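Local coordinates for putative integron gene cassette protein (Uncultured bacterium, PDB 3FUY), which is of unknown function but is encoded by a mobile integron gene cassette from a salt-marsh metagenome and probably has a novel fold, at residues I62-D67 / V97-K102. Sequence-based numbering, arbitrary orientation.
Sequences IDLCLD and VDIDDK
L64 and C65 of helix 59-79 meet V97 and I99 of strand 91-100 in a helix-on-sheet layer, part of the apolar core on one face of the mixed sheet. The axes of 62-67 and 97-100 approach to 9.5 Å, with their N-to-C directions 135° apart, and side chains alone bridge the gap. V97 and I99 are alternate residues of the strand, so both face the helix, and their beta-branched side chains suit a buried strand; the intervening D98 faces the other way, its OD1 bonded to the backbone N of G51.

L64 supplies the longer reach. It extends CG away from the backbone N (chi1 -176°), which carries CD2 to CG1 of V97 at 3.9 Å, the two side chains crossing at a slant, and to CD1 of I99, met tip to tip at 4.2 Å. A107 of the adjacent strand packs against both L64 and V97. C65, whose CA lies nearest that of V97, has a small side chain suited to this short gap and sets SG 3.6 Å from CG2 of V97, so the two valine methyls serve different helix residues.

At the end of the strand, D100 forms a salt bridge to R52 through OD2, while its OD1 closes an Asx turn, accepting from the backbone N of K102 at 3.0 Å with a nearly straight N-H...O angle of 170°.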
ATOM      1  N   ILE B  62      -7.787 -11.333  -7.097  1.00 23.50           N
ATOM      2  CA  ILE B  62      -8.239  -9.949  -7.141  1.00 21.93           C
ATOM      3  C   ILE B  62      -9.466  -9.811  -8.039  1.00 22.73           C
ATOM      4  O   ILE B  62     -10.406  -9.114  -7.691  1.00 23.41           O
ATOM      5  CB  ILE B  62      -7.099  -8.997  -7.578  1.00 23.47           C
ATOM      6  CG1 ILE B  62      -6.073  -8.884  -6.442  1.00 21.55           C
ATOM      7  CG2 ILE B  62      -7.646  -7.612  -7.932  1.00 22.53           C
ATOM      8  CD1 ILE B  62      -4.701  -8.366  -6.907  1.00 23.11           C
ATOM      9  N   ASP B  63      -9.469 -10.496  -9.183  1.00 21.00           N
ATOM     10  CA  ASP B  63     -10.628 -10.474 -10.069  1.00 23.21           C
ATOM     11  C   ASP B  63     -11.875 -11.049  -9.371  1.00 25.50           C
ATOM     12  O   ASP B  63     -12.983 -10.540  -9.538  1.00 24.24           O
ATOM     13  CB  ASP B  63     -10.345 -11.251 -11.358  1.00 23.45           C
ATOM     14  CG  ASP B  63     -11.359 -10.944 -12.444  1.00 26.28           C
ATOM     15  OD1 ASP B  63     -11.462  -9.768 -12.833  1.00 26.06           O
ATOM     16  OD2 ASP B  63     -12.070 -11.868 -12.892  1.00 30.25           O
ATOM     17  N   LEU B  64     -11.676 -12.107  -8.585  1.00 23.85           N
ATOM     18  CA  LEU B  64     -12.747 -12.699  -7.780  1.00 24.11           C
ATOM     19  C   LEU B  64     -13.283 -11.641  -6.831  1.00 23.50           C
ATOM     20  O   LEU B  64     -14.491 -11.406  -6.741  1.00 23.59           O
ATOM     21  CB  LEU B  64     -12.218 -13.901  -6.985  1.00 22.32           C
ATOM     22  CG  LEU B  64     -13.252 -14.688  -6.167  1.00 28.42           C
ATOM     23  CD1 LEU B  64     -12.745 -16.098  -5.968  1.00 33.88           C
ATOM     24  CD2 LEU B  64     -13.508 -14.045  -4.824  1.00 26.63           C
ATOM     25  N   CYS B  65     -12.371 -10.968  -6.143  1.00 23.12           N
ATOM     26  CA  CYS B  65     -12.785  -9.907  -5.238  1.00 22.78           C
ATOM     27  C   CYS B  65     -13.588  -8.822  -5.976  1.00 22.55           C
ATOM     28  O   CYS B  65     -14.646  -8.394  -5.506  1.00 18.86           O
ATOM     29  CB  CYS B  65     -11.580  -9.322  -4.493  1.00 23.03           C
ATOM     30  SG  CYS B  65     -12.043  -8.180  -3.189  1.00 26.81           S
ATOM     31  N   LEU B  66     -13.108  -8.399  -7.145  1.00 22.33           N
ATOM     32  CA  LEU B  66     -13.858  -7.416  -7.930  1.00 23.64           C
ATOM     33  C   LEU B  66     -15.262  -7.919  -8.300  1.00 22.71           C
ATOM     34  O   LEU B  66     -16.226  -7.152  -8.281  1.00 22.19           O
ATOM     35  CB  LEU B  66     -13.082  -7.001  -9.185  1.00 23.91           C
ATOM     36  CG  LEU B  66     -11.802  -6.190  -8.915  1.00 27.40           C
ATOM     37  CD1 LEU B  66     -11.008  -5.964 -10.201  1.00 27.72           C
ATOM     38  CD2 LEU B  66     -12.138  -4.869  -8.249  1.00 25.73           C
ATOM     39  N   ASP B  67     -15.384  -9.200  -8.642  1.00 22.33           N
ATOM     40  CA  ASP B  67     -16.700  -9.739  -8.971  1.00 22.56           C
ATOM     41  C   ASP B  67     -17.655  -9.724  -7.771  1.00 23.36           C
ATOM     42  O   ASP B  67     -18.837  -9.406  -7.923  1.00 21.83           O
ATOM     43  CB  ASP B  67     -16.595 -11.146  -9.568  1.00 27.23           C
ATOM     44  CG  ASP B  67     -16.232 -11.131 -11.054  1.00 33.76           C
ATOM     45  OD1 ASP B  67     -16.211 -10.046 -11.668  1.00 41.27           O
ATOM     46  OD2 ASP B  67     -15.974 -12.220 -11.614  1.00 46.00           O
ATOM     47  N   VAL B  97     -13.195  -9.701   1.383  1.00 20.77           N
ATOM     48  CA  VAL B  97     -13.337 -11.012   0.773  1.00 23.44           C
ATOM     49  C   VAL B  97     -12.162 -11.816   1.287  1.00 24.33           C
ATOM     50  O   VAL B  97     -11.002 -11.497   1.004  1.00 25.92           O
ATOM     51  CB  VAL B  97     -13.275 -10.950  -0.769  1.00 24.14           C
ATOM     52  CG1 VAL B  97     -13.260 -12.363  -1.358  1.00 26.25           C
ATOM     53  CG2 VAL B  97     -14.431 -10.139  -1.307  1.00 24.51           C
ATOM     54  N   ASP B  98     -12.465 -12.832   2.081  1.00 25.19           N
ATOM     55  CA  ASP B  98     -11.451 -13.733   2.600  1.00 25.07           C
ATOM     56  C   ASP B  98     -11.470 -15.038   1.809  1.00 27.27           C
ATOM     57  O   ASP B  98     -12.449 -15.802   1.849  1.00 26.93           O
ATOM     58  CB  ASP B  98     -11.680 -13.979   4.094  1.00 28.57           C
ATOM     59  CG  ASP B  98     -10.543 -14.744   4.742  1.00 30.43           C
ATOM     60  OD1 ASP B  98      -9.772 -15.387   4.012  1.00 32.78           O
ATOM     61  OD2 ASP B  98     -10.419 -14.695   5.984  1.00 33.13           O
ATOM     62  N   ILE B  99     -10.386 -15.288   1.084  1.00 25.10           N
ATOM     63  CA  ILE B  99     -10.296 -16.462   0.239  1.00 27.74           C
ATOM     64  C   ILE B  99      -9.605 -17.627   0.954  1.00 28.39           C
ATOM     65  O   ILE B  99      -8.545 -17.456   1.541  1.00 28.13           O
ATOM     66  CB  ILE B  99      -9.536 -16.158  -1.069  1.00 27.65           C
ATOM     67  CG1 ILE B  99     -10.328 -15.158  -1.921  1.00 29.63           C
ATOM     68  CG2 ILE B  99      -9.260 -17.455  -1.850  1.00 27.02           C
ATOM     69  CD1 ILE B  99      -9.730 -14.925  -3.269  1.00 27.03           C
ATOM     70  N   ASP B 100     -10.228 -18.803   0.892  1.00 28.39           N
ATOM     71  CA  ASP B 100      -9.629 -20.060   1.338  1.00 28.13           C
ATOM     72  C   ASP B 100      -9.275 -20.882   0.115  1.00 30.16           C
ATOM     73  O   ASP B 100     -10.150 -21.482  -0.514  1.00 32.39           O
ATOM     74  CB  ASP B 100     -10.639 -20.833   2.195  1.00 30.80           C
ATOM     75  CG  ASP B 100     -10.187 -22.259   2.528  1.00 34.45           C
ATOM     76  OD1 ASP B 100      -9.166 -22.754   2.000  1.00 32.97           O
ATOM     77  OD2 ASP B 100     -10.890 -22.896   3.334  1.00 39.00           O
ATOM     78  N   ASP B 101      -7.996 -20.914  -0.223  1.00 27.74           N
ATOM     79  CA  ASP B 101      -7.535 -21.673  -1.379  1.00 32.43           C
ATOM     80  C   ASP B 101      -6.681 -22.887  -0.988  1.00 33.45           C
ATOM     81  O   ASP B 101      -5.807 -23.313  -1.742  1.00 31.13           O
ATOM     82  CB  ASP B 101      -6.775 -20.770  -2.361  1.00 29.36           C
ATOM     83  CG  ASP B 101      -5.599 -20.037  -1.719  1.00 32.28           C
ATOM     84  OD1 ASP B 101      -5.469 -20.036  -0.467  1.00 34.14           O
ATOM     85  OD2 ASP B 101      -4.813 -19.429  -2.487  1.00 30.17           O
ATOM     86  N   LYS B 102      -6.939 -23.447   0.188  1.00 35.26           N
ATOM     87  CA  LYS B 102      -6.111 -24.555   0.662  1.00 35.47           C
ATOM     88  C   LYS B 102      -6.384 -25.838  -0.116  1.00 37.82           C
ATOM     89  O   LYS B 102      -5.519 -26.313  -0.858  1.00 36.15           O
ATOM     90  CB  LYS B 102      -6.271 -24.766   2.163  1.00 37.26           C
ATOM     91  CG  LYS B 102      -5.371 -25.866   2.721  1.00 40.57           C
ATOM     92  CD  LYS B 102      -5.394 -25.854   4.242  1.00 42.88           C
ATOM     93  CE  LYS B 102      -4.307 -26.749   4.811  1.00 48.88           C
ATOM     94  NZ  LYS B 102      -4.261 -26.642   6.292  1.00 58.29           N
TER